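Local coordinates for sulfotransferase (Mycobacterium tuberculosis, PDB 2ZQ5), which probably transfers sulfuryl groups from a sulfonated nucleotide donor to an acceptor, as other members of the sulfotransferase family do, at residues D9-T12 with V13-H17; A68-A71 with R72-Q76; Y365-D369 with Y370-V374. All coordinates share one frame; numbering follows the deposited sequence.

Interaction 1: residues D9-T12 with V13-H17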
loop_
_atom_site.group_PDB
_atom_site.type_symbol
_atom_site.label_atom_id
_atom_site.label_comp_id
_atom_site.label_asym_id
_atom_site.label_seq_id
_atom_site.Cartn_x
_atom_site.Cartn_y
_atom_site.Cartn_z
ATOM N N ASP A 9 19.759 14.775 9.085
ATOM C CA ASP A 9 19.876 14.259 7.725
ATOM C C ASP A 9 19.403 12.812 7.724
ATOM O O ASP A 9 19.547 12.107 8.725
ATOM C CB ASP A 9 21.330 14.316 7.253
ATOM C CG ASP A 9 21.684 15.639 6.604
ATOM O OD1 ASP A 9 21.384 16.699 7.191
ATOM O OD2 ASP A 9 22.271 15.612 5.504
ATOM N N VAL A 10 18.828 12.370 6.610
ATOM C CA VAL A 10 18.356 10.997 6.508
ATOM C C VAL A 10 19.539 10.094 6.164
ATOM O O VAL A 10 19.990 9.316 7.003
ATOM C CB VAL A 10 17.258 10.857 5.428
ATOM C CG1 VAL A 10 16.773 9.416 5.360
ATOM C CG2 VAL A 10 16.094 11.786 5.753
ATOM N N ALA A 11 20.039 10.219 4.936
ATOM C CA ALA A 11 21.176 9.432 4.461
ATOM C C ALA A 11 21.367 9.654 2.965
ATOM O O ALA A 11 20.521 10.259 2.311
ATOM C CB ALA A 11 20.945 7.947 4.735
ATOM N N THR A 12 22.486 9.175 2.431
ATOM C CA THR A 12 22.758 9.301 1.003
ATOM C C THR A 12 22.327 7.998 0.339
ATOM O O THR A 12 22.083 7.002 1.021
ATOM C CB THR A 12 24.257 9.510 0.720
ATOM O OG1 THR A 12 24.981 8.329 1.087
ATOM C CG2 THR A 12 24.790 10.690 1.514
ATOM N N VAL A 13 22.227 8.005 -0.985
ATOM C CA VAL A 13 21.832 6.807 -1.714
ATOM C C VAL A 13 22.838 5.681 -1.478
ATOM O O VAL A 13 22.448 4.536 -1.244
ATOM C CB VAL A 13 21.721 7.086 -3.227
ATOM C CG1 VAL A 13 21.385 5.802 -3.974
ATOM C CG2 VAL A 13 20.644 8.135 -3.478
ATOM N N ASP A 14 24.128 6.006 -1.529
ATOM C CA ASP A 14 25.163 4.999 -1.305
ATOM C C ASP A 14 25.077 4.439 0.110
ATOM O O ASP A 14 25.187 3.229 0.314
ATOM C CB ASP A 14 26.563 5.582 -1.524
ATOM C CG ASP A 14 26.852 5.887 -2.980
ATOM O OD1 ASP A 14 26.339 5.161 -3.856
ATOM O OD2 ASP A 14 27.608 6.845 -3.250
ATOM N N GLU A 15 24.883 5.319 1.088
ATOM C CA GLU A 15 24.786 4.889 2.479
ATOM C C GLU A 15 23.622 3.930 2.695
ATOM O O GLU A 15 23.752 2.949 3.421
ATOM C CB GLU A 15 24.639 6.099 3.408
ATOM C CG GLU A 15 25.863 7.001 3.441
ATOM C CD GLU A 15 25.698 8.168 4.394
ATOM O OE1 GLU A 15 24.552 8.627 4.579
ATOM O OE2 GLU A 15 26.715 8.636 4.949
ATOM N N LEU A 16 22.485 4.212 2.068
ATOM C CA LEU A 16 21.320 3.347 2.214
ATOM C C LEU A 16 21.575 1.960 1.627
ATOM O O LEU A 16 21.192 0.958 2.224
ATOM C CB LEU A 16 20.097 3.989 1.556
ATOM C CG LEU A 16 19.521 5.185 2.323
ATOM C CD1 LEU A 16 18.427 5.848 1.498
ATOM C CD2 LEU A 16 18.974 4.722 3.664
ATOM N N HIS A 17 22.219 1.901 0.465
ATOM C CA HIS A 17 22.525 0.612 -0.148
ATOM C C HIS A 17 23.495 -0.146 0.756
ATOM O O HIS A 17 23.329 -1.340 0.998
ATOM C CB HIS A 17 23.150 0.795 -1.539
ATOM C CG HIS A 17 22.154 1.092 -2.620
ATOM N ND1 HIS A 17 21.575 2.333 -2.784
ATOM C CD2 HIS A 17 21.627 0.302 -3.586
ATOM C CE1 HIS A 17 20.736 2.295 -3.804
ATOM N NE2 HIS A 17 20.749 1.073 -4.309
#
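T12 and E15 close the start of helix 13-24 with a capping box, a worked case of how side chains supply acceptors at a helix start that lacks a preceding turn. T12 is the N-cap. Its OG1 lies between its own backbone N and carbonyl carbon (chi1 66°), which holds it facing the first turn, where it accepts from E15 N at 3.0 Å; OG1 also sits too near the E15 chain in the model, so its exact place is less sure. The reciprocal bond is clearer. The E15 chain runs extended beyond CG and brings OE1 to T12 N at 3.0 Å, where it is met on its anti side and 35° out of the carboxylate plane. This half of the contact, with D14 beside it, is the solvent side.

The tighter side lies toward the protein. A11 CB rests on L16 CD2 at 3.9 Å, and L16 carries the packing on to L65 and L69 of helix 55-81. L16 N also gives the regular helical bond to T12 O, 3.0 Å long, while V13 leans on L44 of helix 36-50. V13 O takes two donors from H17, one turn on, from opposite faces of its plane: H17 N at 3.1 Å and, at 2.8 Å, H17 ND1, whose imidazole ring lies nearly in plane with the acceptor.

Interaction 2: residues A68-A71 with R72-Q76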
loop_
_atom_site.group_PDB
_atom_site.type_symbol
_atom_site.label_atom_id
_atom_site.label_comp_id
_atom_site.label_asym_id
_atom_site.label_seq_id
_atom_site.Cartn_x
_atom_site.Cartn_y
_atom_site.Cartn_z
ATOM N N ALA A 68 13.127 -0.626 2.598
ATOM C CA ALA A 68 12.656 -0.799 1.233
ATOM C C ALA A 68 13.737 -1.481 0.398
ATOM O O ALA A 68 13.443 -2.361 -0.411
ATOM C CB ALA A 68 12.293 0.552 0.628
ATOM N N LEU A 69 14.989 -1.079 0.600
ATOM C CA LEU A 69 16.099 -1.659 -0.143
ATOM C C LEU A 69 16.397 -3.086 0.304
ATOM O O LEU A 69 16.798 -3.920 -0.506
ATOM C CB LEU A 69 17.352 -0.787 -0.010
ATOM C CG LEU A 69 17.256 0.584 -0.690
ATOM C CD1 LEU A 69 18.615 1.271 -0.622
ATOM C CD2 LEU A 69 16.822 0.421 -2.140
ATOM N N VAL A 70 16.203 -3.370 1.588
ATOM C CA VAL A 70 16.430 -4.724 2.077
ATOM C C VAL A 70 15.384 -5.634 1.437
ATOM O O VAL A 70 15.696 -6.745 1.010
ATOM C CB VAL A 70 16.314 -4.803 3.615
ATOM C CG1 VAL A 70 16.239 -6.261 4.060
ATOM C CG2 VAL A 70 17.519 -4.129 4.254
ATOM N N ALA A 71 14.143 -5.155 1.363
ATOM C CA ALA A 71 13.060 -5.926 0.757
ATOM C C ALA A 71 13.388 -6.176 -0.714
ATOM O O ALA A 71 13.138 -7.264 -1.245
ATOM C CB ALA A 71 11.732 -5.165 0.885
ATOM N N ARG A 72 13.939 -5.159 -1.369
ATOM C CA ARG A 72 14.320 -5.270 -2.771
ATOM C C ARG A 72 15.346 -6.400 -2.912
ATOM O O ARG A 72 15.234 -7.251 -3.796
ATOM C CB ARG A 72 14.923 -3.948 -3.259
ATOM C CG ARG A 72 15.175 -3.915 -4.753
ATOM C CD ARG A 72 15.906 -2.648 -5.194
ATOM N NE ARG A 72 16.132 -2.687 -6.635
ATOM C CZ ARG A 72 15.225 -2.354 -7.550
ATOM N NH1 ARG A 72 14.022 -1.929 -7.180
ATOM N NH2 ARG A 72 15.504 -2.495 -8.837
ATOM N N LEU A 73 16.341 -6.405 -2.029
ATOM C CA LEU A 73 17.379 -7.435 -2.040
ATOM C C LEU A 73 16.796 -8.826 -1.814
ATOM O O LEU A 73 17.203 -9.785 -2.469
ATOM C CB LEU A 73 18.426 -7.152 -0.960
ATOM C CG LEU A 73 19.395 -5.990 -1.194
ATOM C CD1 LEU A 73 20.127 -5.669 0.102
ATOM C CD2 LEU A 73 20.379 -6.349 -2.304
ATOM N N LEU A 74 15.851 -8.937 -0.883
ATOM C CA LEU A 74 15.230 -10.223 -0.583
ATOM C C LEU A 74 14.459 -10.767 -1.780
ATOM O O LEU A 74 14.520 -11.962 -2.067
ATOM C CB LEU A 74 14.296 -10.107 0.629
ATOM C CG LEU A 74 14.977 -9.830 1.976
ATOM C CD1 LEU A 74 13.923 -9.563 3.042
ATOM C CD2 LEU A 74 15.850 -11.013 2.374
ATOM N N SER A 75 13.736 -9.900 -2.482
ATOM C CA SER A 75 12.985 -10.338 -3.657
ATOM C C SER A 75 13.928 -10.787 -4.770
ATOM O O SER A 75 13.699 -11.816 -5.406
ATOM C CB SER A 75 12.079 -9.216 -4.177
ATOM O OG SER A 75 10.891 -9.116 -3.410
ATOM N N GLN A 76 14.986 -10.016 -5.006
ATOM C CA GLN A 76 15.952 -10.352 -6.049
ATOM C C GLN A 76 16.545 -11.736 -5.788
ATOM O O GLN A 76 16.667 -12.558 -6.701
ATOM C CB GLN A 76 17.067 -9.305 -6.097
ATOM C CG GLN A 76 18.054 -9.498 -7.240
ATOM C CD GLN A 76 17.369 -9.566 -8.589
ATOM O OE1 GLN A 76 16.566 -8.701 -8.934
ATOM N NE2 GLN A 76 17.684 -10.603 -9.362
#
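V70 and L74, one turn apart on helix 55-81, lie side by side and point the same way, with V70 CG1 4.2 Å from L74 CD1. The valine reaches forward because CG1 stands anti to its backbone N (chi1 167°); it also meets A20 and V24 of helix 13-24. L74 bends back over the preceding turn, its CG 3.3 Å from V70 O, and L73 does the same with its CG 3.4 Å from L69 O. R72 takes another course. Its chain is stretched from CG to NE and leads away from 68-71, past L69, whose CD2 is 4.4 Å from R72 CD. The guanidinium group is gripped from several sides: a salt bridge to D34, hydrogen bonds to the carbonyl oxygens of Q180 and F29, and a cation-pi contact with Y36. That network is consistent with a buried charge that stays ionised. S75 turns OG to N215 and Q180. Beneath the side chains, L74 N binds V70 O at 2.9 Å and S75 N binds A71 O at 3.0 Å, steps in the i to i+4 ladder typical of an alpha helix, here with helix 13-24 against the L69 and V70 face and R72 reaching F29, D34 and Q180.

Interaction 3: residues Y365-D369 with Y370-V374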
loop_
_atom_site.group_PDB
_atom_site.type_symbol
_atom_site.label_atom_id
_atom_site.label_comp_id
_atom_site.label_asym_id
_atom_site.label_seq_id
_atom_site.Cartn_x
_atom_site.Cartn_y
_atom_site.Cartn_z
ATOM N N TYR A 365 -11.114 15.916 16.907
ATOM C CA TYR A 365 -10.435 16.595 15.814
ATOM C C TYR A 365 -11.476 17.239 14.906
ATOM O O TYR A 365 -12.635 16.815 14.876
ATOM C CB TYR A 365 -9.559 15.604 15.028
ATOM C CG TYR A 365 -10.282 14.362 14.553
ATOM C CD1 TYR A 365 -11.143 14.408 13.457
ATOM C CD2 TYR A 365 -10.127 13.145 15.219
ATOM C CE1 TYR A 365 -11.836 13.276 13.035
ATOM C CE2 TYR A 365 -10.816 12.005 14.804
ATOM C CZ TYR A 365 -11.669 12.079 13.713
ATOM O OH TYR A 365 -12.367 10.964 13.306
ATOM N N SER A 366 -11.065 18.269 14.173
ATOM C CA SER A 366 -11.968 18.980 13.274
ATOM C C SER A 366 -11.226 19.390 12.014
ATOM O O SER A 366 -9.997 19.331 11.963
ATOM C CB SER A 366 -12.503 20.243 13.951
ATOM O OG SER A 366 -11.475 21.213 14.081
ATOM N N LEU A 367 -11.975 19.803 10.997
ATOM C CA LEU A 367 -11.363 20.249 9.756
ATOM C C LEU A 367 -10.548 21.513 10.016
ATOM O O LEU A 367 -9.508 21.723 9.401
ATOM C CB LEU A 367 -12.438 20.526 8.702
ATOM C CG LEU A 367 -13.080 19.288 8.075
ATOM C CD1 LEU A 367 -14.282 19.687 7.238
ATOM C CD2 LEU A 367 -12.052 18.571 7.217
ATOM N N ALA A 368 -11.018 22.346 10.940
ATOM C CA ALA A 368 -10.320 23.583 11.270
ATOM C C ALA A 368 -8.910 23.312 11.793
ATOM O O ALA A 368 -7.996 24.113 11.579
ATOM C CB ALA A 368 -11.120 24.377 12.300
ATOM N N ASP A 369 -8.731 22.189 12.484
ATOM C CA ASP A 369 -7.416 21.839 13.015
ATOM C C ASP A 369 -6.399 21.703 11.891
ATOM O O ASP A 369 -5.196 21.838 12.110
ATOM C CB ASP A 369 -7.460 20.516 13.787
ATOM C CG ASP A 369 -8.281 20.600 15.057
ATOM O OD1 ASP A 369 -8.337 21.688 15.669
ATOM O OD2 ASP A 369 -8.857 19.565 15.454
ATOM N N TYR A 370 -6.887 21.438 10.685
ATOM C CA TYR A 370 -6.009 21.261 9.541
ATOM C C TYR A 370 -6.174 22.357 8.497
ATOM O O TYR A 370 -5.879 22.157 7.319
ATOM C CB TYR A 370 -6.256 19.875 8.945
ATOM C CG TYR A 370 -6.129 18.808 10.005
ATOM C CD1 TYR A 370 -4.880 18.458 10.516
ATOM C CD2 TYR A 370 -7.262 18.231 10.575
ATOM C CE1 TYR A 370 -4.761 17.567 11.578
ATOM C CE2 TYR A 370 -7.154 17.337 11.639
ATOM C CZ TYR A 370 -5.901 17.015 12.136
ATOM O OH TYR A 370 -5.795 16.165 13.213
ATOM N N GLY A 371 -6.638 23.518 8.958
ATOM C CA GLY A 371 -6.821 24.671 8.092
ATOM C C GLY A 371 -7.855 24.527 7.000
ATOM O O GLY A 371 -7.779 25.205 5.973
ATOM N N LEU A 372 -8.844 23.672 7.227
ATOM C CA LEU A 372 -9.866 23.440 6.222
ATOM C C LEU A 372 -11.279 23.723 6.700
ATOM O O LEU A 372 -11.556 23.755 7.897
ATOM C CB LEU A 372 -9.805 21.983 5.757
ATOM C CG LEU A 372 -8.455 21.449 5.277
ATOM C CD1 LEU A 372 -8.562 19.950 5.037
ATOM C CD2 LEU A 372 -8.034 22.169 4.007
ATOM N N THR A 373 -12.167 23.931 5.735
ATOM C CA THR A 373 -13.577 24.138 6.018
ATOM C C THR A 373 -14.285 23.048 5.228
ATOM O O THR A 373 -13.731 22.508 4.264
ATOM C CB THR A 373 -14.107 25.503 5.519
ATOM O OG1 THR A 373 -14.029 25.555 4.089
ATOM C CG2 THR A 373 -13.310 26.642 6.122
ATOM N N VAL A 374 -15.506 22.718 5.623
ATOM C CA VAL A 374 -16.250 21.694 4.913
ATOM C C VAL A 374 -16.484 22.146 3.470
ATOM O O VAL A 374 -16.494 21.326 2.549
ATOM C CB VAL A 374 -17.599 21.396 5.616
ATOM C CG1 VAL A 374 -18.499 22.622 5.586
ATOM C CG2 VAL A 374 -18.281 20.208 4.955
HETATM O O HOH W 1 -6.826 17.445 15.707
#
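A Schellman motif links L367 and A368 with G371 and L372, with a short 3-10 turn inside it. L372 N bonds to L367 O at 3.0 Å, the 6-to-1 bond, and G371 N to A368 O at 3.0 Å, the 5-to-2 bond; G371 takes the positive phi (65°) that this reversal needs. L367 O is shared: Y370 N reaches it at 2.9 Å from the face opposite to L372 N. The apolar pair that usually accompanies the motif is present as well, L367 CB lying 4.2 Å from L372 CB. Farther out, L367 CD1 approaches V374, the first residue of helix 374-380, whose N-cap T373 bonds through OG1 to M376 N.

At the other end of the turn S366 and D369 exchange two bonds, one of them weak: S366 N to D369 OD2, met from above the carboxylate plane, and the weak return from D369 N to S366 OG. D369 CB also covers one face of the Y370 ring, a CH-pi contact 4.0 Å from the centroid and 19° off the normal, displaced toward the rim. With CG beside its backbone N (chi1 -53°), Y370 carries its ring toward C266 and S267 of helix 262-272, where OH bonds to Q270. A water donates both to this OH, at 3.0 Å, and to D369 OD2, at 2.9 Å.

The three contacts follow one another along the chain, and all concern how helices begin, run or stop. Interactions 1 and 2 are neighbours in space, with centres 16 Å apart: helix 13-24 packs on helix 55-81, and L69 CD1 lies 3.8 Å from L16 C and from H17 ND1. They belong to the helical layer that the amino-terminal part of the chain builds. Interaction 3 is remote, its centre about 36 Å from that of interaction 1 and about 39 Å from that of interaction 2, across the chain's centre from the latter. It fits the carboxy-terminal tail against helix 262-272, so the two ends of the chain lie on separate parts of a fold with a five-stranded parallel sheet.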